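Local coordinates for protein Two-component sensor histidine kinase (PDB 3OLO) that probably senses a signal through its PAS domain and passes it on by ATP-dependent phosphorylation of a histidine in two-component signalling, at residues Thr42-Leu54 with Arg84-Glu96. Sequence-based numbering, arbitrary orientation.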
loop_
_atom_site.group_PDB
_atom_site.type_symbol
_atom_site.label_atom_id
_atom_site.label_comp_id
_atom_site.label_asym_id
_atom_site.label_seq_id
_atom_site.Cartn_x
_atom_site.Cartn_y
_atom_site.Cartn_z
ATOM N N THR A 42 8.982 1.095 -5.813
ATOM C CA THR A 42 9.147 1.877 -7.039
ATOM C C THR A 42 10.581 2.406 -7.223
ATOM O O THR A 42 11.113 2.399 -8.327
ATOM C CB THR A 42 8.177 3.076 -7.070
ATOM O OG1 THR A 42 6.838 2.598 -7.188
ATOM C CG2 THR A 42 8.474 3.985 -8.263
ATOM N N CYS A 43 11.199 2.881 -6.147
ATOM C CA CYS A 43 12.594 3.301 -6.222
ATOM C C CYS A 43 13.467 2.116 -6.629
ATOM O O CYS A 43 14.299 2.234 -7.518
ATOM C CB CYS A 43 13.042 3.891 -4.889
ATOM S SG CYS A 43 11.971 5.249 -4.367
ATOM N N ARG A 44 13.240 0.958 -6.018
ATOM C CA ARG A 44 14.018 -0.224 -6.359
ATOM C C ARG A 44 13.861 -0.611 -7.835
ATOM O O ARG A 44 14.836 -0.922 -8.513
ATOM C CB ARG A 44 13.626 -1.411 -5.476
ATOM C CG ARG A 44 14.399 -2.684 -5.845
ATOM C CD ARG A 44 13.654 -3.966 -5.515
ATOM N NE ARG A 44 14.191 -5.081 -6.303
ATOM C CZ ARG A 44 13.736 -5.466 -7.497
ATOM N NH1 ARG A 44 12.702 -4.844 -8.075
ATOM N NH2 ARG A 44 14.316 -6.492 -8.117
HETATM N N MSE A 45 12.633 -0.597 -8.333
HETATM C CA MSE A 45 12.363 -1.071 -9.687
HETATM C C MSE A 45 12.948 -0.134 -10.742
HETATM O O MSE A 45 13.559 -0.568 -11.725
HETATM C CB MSE A 45 10.856 -1.194 -9.907
HETATM C CG MSE A 45 10.478 -1.596 -11.315
HETATM SE SE MSE A 45 8.517 -1.668 -11.548
HETATM C CE MSE A 45 8.101 0.203 -11.358
ATOM N N THR A 46 12.744 1.156 -10.547
ATOM C CA THR A 46 13.209 2.141 -11.511
ATOM C C THR A 46 14.691 2.482 -11.291
ATOM O O THR A 46 15.338 3.034 -12.175
ATOM C CB THR A 46 12.418 3.433 -11.374
ATOM O OG1 THR A 46 12.701 4.014 -10.090
ATOM C CG2 THR A 46 10.925 3.170 -11.501
ATOM N N GLU A 47 15.196 2.172 -10.096
ATOM C CA GLU A 47 16.604 2.361 -9.721
ATOM C C GLU A 47 16.971 3.818 -9.514
ATOM O O GLU A 47 18.141 4.161 -9.449
ATOM C CB GLU A 47 17.551 1.704 -10.733
ATOM C CG GLU A 47 17.214 0.243 -10.936
ATOM C CD GLU A 47 18.203 -0.471 -11.797
ATOM O OE1 GLU A 47 18.516 0.051 -12.888
ATOM O OE2 GLU A 47 18.666 -1.555 -11.383
ATOM N N TYR A 48 15.955 4.661 -9.385
ATOM C CA TYR A 48 16.153 6.056 -9.031
ATOM C C TYR A 48 15.869 6.266 -7.559
ATOM O O TYR A 48 15.061 5.564 -6.971
ATOM C CB TYR A 48 15.217 6.932 -9.842
ATOM C CG TYR A 48 15.599 7.022 -11.288
ATOM C CD1 TYR A 48 16.530 7.955 -11.716
ATOM C CD2 TYR A 48 15.022 6.178 -12.228
ATOM C CE1 TYR A 48 16.885 8.041 -13.042
ATOM C CE2 TYR A 48 15.366 6.259 -13.551
ATOM C CZ TYR A 48 16.301 7.190 -13.950
ATOM O OH TYR A 48 16.634 7.260 -15.256
ATOM N N SER A 49 16.543 7.237 -6.963
ATOM C CA SER A 49 16.306 7.558 -5.572
ATOM C C SER A 49 14.976 8.283 -5.489
ATOM O O SER A 49 14.458 8.767 -6.501
ATOM C CB SER A 49 17.416 8.458 -5.039
ATOM O OG SER A 49 17.221 9.785 -5.498
ATOM N N ARG A 50 14.425 8.361 -4.286
ATOM C CA ARG A 50 13.127 8.980 -4.101
ATOM C C ARG A 50 13.217 10.441 -4.494
ATOM O O ARG A 50 12.333 10.961 -5.147
ATOM C CB ARG A 50 12.652 8.865 -2.654
ATOM C CG ARG A 50 11.394 9.704 -2.374
ATOM C CD ARG A 50 10.700 9.347 -1.062
ATOM N NE ARG A 50 9.943 8.103 -1.152
ATOM C CZ ARG A 50 10.361 6.927 -0.693
ATOM N NH1 ARG A 50 11.543 6.812 -0.106
ATOM N NH2 ARG A 50 9.587 5.862 -0.817
ATOM N N GLU A 51 14.298 11.101 -4.103
ATOM C CA GLU A 51 14.445 12.515 -4.385
ATOM C C GLU A 51 14.578 12.753 -5.890
ATOM O O GLU A 51 14.159 13.794 -6.394
ATOM C CB GLU A 51 15.652 13.087 -3.639
ATOM C CG GLU A 51 15.571 12.943 -2.120
ATOM C CD GLU A 51 14.541 13.869 -1.486
ATOM O OE1 GLU A 51 14.930 14.959 -1.004
ATOM O OE2 GLU A 51 13.342 13.506 -1.459
ATOM N N GLN A 52 15.157 11.795 -6.609
ATOM C CA GLN A 52 15.261 11.907 -8.063
ATOM C C GLN A 52 13.886 11.768 -8.699
ATOM O O GLN A 52 13.504 12.569 -9.546
ATOM C CB GLN A 52 16.184 10.835 -8.638
ATOM C CG GLN A 52 17.656 11.120 -8.480
ATOM C CD GLN A 52 18.513 10.018 -9.049
ATOM O OE1 GLN A 52 18.560 8.917 -8.506
ATOM N NE2 GLN A 52 19.209 10.306 -10.145
ATOM N N LEU A 53 13.140 10.752 -8.275
ATOM C CA LEU A 53 11.822 10.476 -8.842
ATOM C C LEU A 53 10.855 11.627 -8.611
ATOM O O LEU A 53 9.981 11.869 -9.429
ATOM C CB LEU A 53 11.241 9.174 -8.269
ATOM C CG LEU A 53 11.866 7.884 -8.834
ATOM C CD1 LEU A 53 11.492 6.650 -8.012
ATOM C CD2 LEU A 53 11.468 7.680 -10.290
ATOM N N LEU A 54 11.022 12.359 -7.517
ATOM C CA LEU A 54 10.044 13.392 -7.163
ATOM C C LEU A 54 10.297 14.695 -7.911
ATOM O O LEU A 54 9.646 15.708 -7.655
ATOM C CB LEU A 54 10.011 13.623 -5.643
ATOM C CG LEU A 54 9.398 12.450 -4.853
ATOM C CD1 LEU A 54 9.413 12.710 -3.340
ATOM C CD2 LEU A 54 7.971 12.147 -5.326
ATOM N N ARG A 84 6.916 -0.620 -21.504
ATOM C CA ARG A 84 8.307 -0.887 -21.138
ATOM C C ARG A 84 8.826 0.270 -20.311
ATOM O O ARG A 84 8.563 1.426 -20.632
ATOM C CB ARG A 84 9.181 -1.039 -22.384
ATOM C CG ARG A 84 8.773 -2.192 -23.298
ATOM C CD ARG A 84 9.688 -2.287 -24.499
ATOM N NE ARG A 84 9.543 -1.138 -25.385
ATOM C CZ ARG A 84 10.489 -0.702 -26.216
ATOM N NH1 ARG A 84 11.672 -1.310 -26.279
ATOM N NH2 ARG A 84 10.255 0.353 -26.982
ATOM N N TYR A 85 9.542 -0.045 -19.239
ATOM C CA TYR A 85 10.244 0.957 -18.451
ATOM C C TYR A 85 11.749 0.881 -18.668
ATOM O O TYR A 85 12.293 -0.198 -18.911
ATOM C CB TYR A 85 9.994 0.720 -16.964
ATOM C CG TYR A 85 8.665 1.212 -16.432
ATOM C CD1 TYR A 85 7.680 1.720 -17.273
ATOM C CD2 TYR A 85 8.408 1.184 -15.069
ATOM C CE1 TYR A 85 6.459 2.172 -16.761
ATOM C CE2 TYR A 85 7.206 1.641 -14.552
ATOM C CZ TYR A 85 6.237 2.136 -15.400
ATOM O OH TYR A 85 5.039 2.581 -14.870
ATOM N N ARG A 86 12.420 2.027 -18.587
ATOM C CA ARG A 86 13.873 2.056 -18.552
ATOM C C ARG A 86 14.317 2.531 -17.186
ATOM O O ARG A 86 13.869 3.574 -16.705
ATOM C CB ARG A 86 14.456 2.977 -19.618
ATOM C CG ARG A 86 15.977 3.060 -19.544
ATOM C CD ARG A 86 16.546 4.092 -20.492
ATOM N NE ARG A 86 16.283 3.759 -21.888
ATOM C CZ ARG A 86 15.505 4.463 -22.705
ATOM N NH1 ARG A 86 14.902 5.567 -22.279
ATOM N NH2 ARG A 86 15.345 4.069 -23.963
ATOM N N SER A 87 15.198 1.758 -16.564
ATOM C CA SER A 87 15.656 2.061 -15.220
ATOM C C SER A 87 16.889 2.945 -15.307
ATOM O O SER A 87 17.455 3.128 -16.383
ATOM C CB SER A 87 15.981 0.781 -14.467
ATOM O OG SER A 87 17.085 0.122 -15.053
ATOM N N GLN A 88 17.311 3.479 -14.170
ATOM C CA GLN A 88 18.443 4.379 -14.157
ATOM C C GLN A 88 19.716 3.729 -14.720
ATOM O O GLN A 88 20.502 4.392 -15.393
ATOM C CB GLN A 88 18.695 4.922 -12.756
ATOM C CG GLN A 88 19.927 5.819 -12.750
ATOM C CD GLN A 88 19.923 6.843 -11.649
ATOM O OE1 GLN A 88 20.278 7.992 -11.874
ATOM N NE2 GLN A 88 19.537 6.430 -10.442
ATOM N N SER A 89 19.930 2.440 -14.472
ATOM C CA SER A 89 21.121 1.789 -15.022
ATOM C C SER A 89 20.925 1.313 -16.466
ATOM O O SER A 89 21.767 0.611 -17.022
ATOM C CB SER A 89 21.553 0.624 -14.136
ATOM O OG SER A 89 20.642 -0.446 -14.232
ATOM N N GLY A 90 19.808 1.692 -17.070
ATOM C CA GLY A 90 19.576 1.406 -18.473
ATOM C C GLY A 90 18.920 0.064 -18.742
ATOM O O GLY A 90 18.950 -0.415 -19.866
ATOM N N ARG A 91 18.331 -0.559 -17.727
ATOM C CA ARG A 91 17.587 -1.789 -17.969
ATOM C C ARG A 91 16.281 -1.421 -18.649
ATOM O O ARG A 91 15.625 -0.453 -18.264
ATOM C CB ARG A 91 17.299 -2.543 -16.672
ATOM C CG ARG A 91 18.531 -2.864 -15.832
ATOM C CD ARG A 91 18.118 -3.308 -14.423
ATOM N NE ARG A 91 19.254 -3.523 -13.523
ATOM C CZ ARG A 91 19.915 -4.671 -13.415
ATOM N NH1 ARG A 91 19.574 -5.712 -14.162
ATOM N NH2 ARG A 91 20.930 -4.780 -12.568
ATOM N N ILE A 92 15.927 -2.180 -19.680
ATOM C CA ILE A 92 14.629 -2.061 -20.322
ATOM C C ILE A 92 13.831 -3.311 -19.972
ATOM O O ILE A 92 14.282 -4.427 -20.226
ATOM C CB ILE A 92 14.758 -1.996 -21.851
ATOM C CG1 ILE A 92 15.741 -0.893 -22.273
ATOM C CG2 ILE A 92 13.386 -1.792 -22.488
ATOM C CD1 ILE A 92 15.212 0.509 -22.115
ATOM N N PHE A 93 12.651 -3.139 -19.393
ATOM C CA PHE A 93 11.847 -4.288 -19.002
ATOM C C PHE A 93 10.351 -4.021 -19.174
ATOM O O PHE A 93 9.893 -2.881 -19.068
ATOM C CB PHE A 93 12.173 -4.702 -17.557
ATOM C CG PHE A 93 12.088 -3.573 -16.558
ATOM C CD1 PHE A 93 13.131 -2.665 -16.427
ATOM C CD2 PHE A 93 10.967 -3.427 -15.745
ATOM C CE1 PHE A 93 13.063 -1.631 -15.511
ATOM C CE2 PHE A 93 10.891 -2.399 -14.823
ATOM C CZ PHE A 93 11.936 -1.495 -14.702
ATOM N N LEU A 94 9.598 -5.079 -19.456
ATOM C CA LEU A 94 8.150 -4.976 -19.571
ATOM C C LEU A 94 7.506 -4.940 -18.190
ATOM O O LEU A 94 7.906 -5.681 -17.293
ATOM C CB LEU A 94 7.614 -6.166 -20.348
ATOM C CG LEU A 94 6.155 -6.105 -20.776
ATOM C CD1 LEU A 94 5.922 -4.958 -21.751
ATOM C CD2 LEU A 94 5.763 -7.434 -21.395
ATOM N N VAL A 95 6.517 -4.065 -18.029
ATOM C CA VAL A 95 5.710 -3.998 -16.814
ATOM C C VAL A 95 4.223 -3.941 -17.166
ATOM O O VAL A 95 3.846 -3.719 -18.317
ATOM C CB VAL A 95 6.046 -2.751 -15.966
ATOM C CG1 VAL A 95 7.520 -2.717 -15.616
ATOM C CG2 VAL A 95 5.669 -1.481 -16.710
ATOM N N GLU A 96 3.391 -4.144 -16.152
ATOM C CA GLU A 96 1.948 -4.001 -16.265
ATOM C C GLU A 96 1.530 -2.945 -15.252
ATOM O O GLU A 96 1.731 -3.118 -14.048
ATOM C CB GLU A 96 1.266 -5.342 -15.984
ATOM C CG GLU A 96 -0.242 -5.282 -15.845
ATOM C CD GLU A 96 -0.848 -6.658 -15.585
ATOM O OE1 GLU A 96 -1.121 -6.977 -14.414
ATOM O OE2 GLU A 96 -1.048 -7.429 -16.543
HETATM O O HOH W 1 21.974 -2.264 -11.625
HETATM O O HOH W 2 14.871 6.202 -17.136
#
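Glu-47 reaches from the end of helix 40-46 to the turn Ser-87 to Gly-90, where its carboxylate meets Ser-87 and Ser-89, and Arg-91 just after the turn. Glu-47 OE1 accepts three hydrogen bonds: from Ser-89 OG (2.6 Å) on its syn side, from Ser-89 N on its anti side, and from Ser-87 OG (2.6 Å), which comes from above the carboxylate plane. The other oxygen, Glu-47 OE2, forms a salt bridge with Arg-91 NE at 3.0 Å, the carboxylate and guanidinium planes turned 73° apart. Small serines suit the turn because their hydroxyls sit close to the backbone; Ser-87 OG also takes the N-H of Arg-91 across the turn. With an alanine in place of Glu-47, both serine hydroxyls and Ser-89 N would probably lose their acceptor and Arg-91 its carboxylate mate. In this PAS domain, the contact joins the helical segment that follows strand 35-38 to the hairpin of strands 78-86 and 92-104, part of the five-stranded antiparallel sheet.

The buried, apolar part of the contact centres on Met-45, a selenomethionine whose flexible chain fits between rings. With CG anti to the backbone N (chi1 176°) and a bend at chi3, Met-45 CE meets the edge of Tyr-85 at CE2 (3.6 Å), while SE lies at the edge of Phe-93 in a Met-aromatic contact; Ala-25 and Val-114 also touch this side chain. Gln-88, Ser-89 and Arg-91, by contrast, are exposed, and a water accepts from Arg-91 NH2. Gln-88 lays CB over the face of Tyr-48, 3.5 Å from the ring centroid, a CH-pi contact, and its amide stacks at 28° to the ring. The long Gln-88 side chain suits this exposed edge, its amide both donating and accepting: Gln-88 NE2 donates to Glu-47 O (2.8 Å) and Gln-52 OE1, while Gln-88 OE1 accepts from Gln-52 NE2 (3.1 Å). Water links Tyr-48 OH to Arg-86 O.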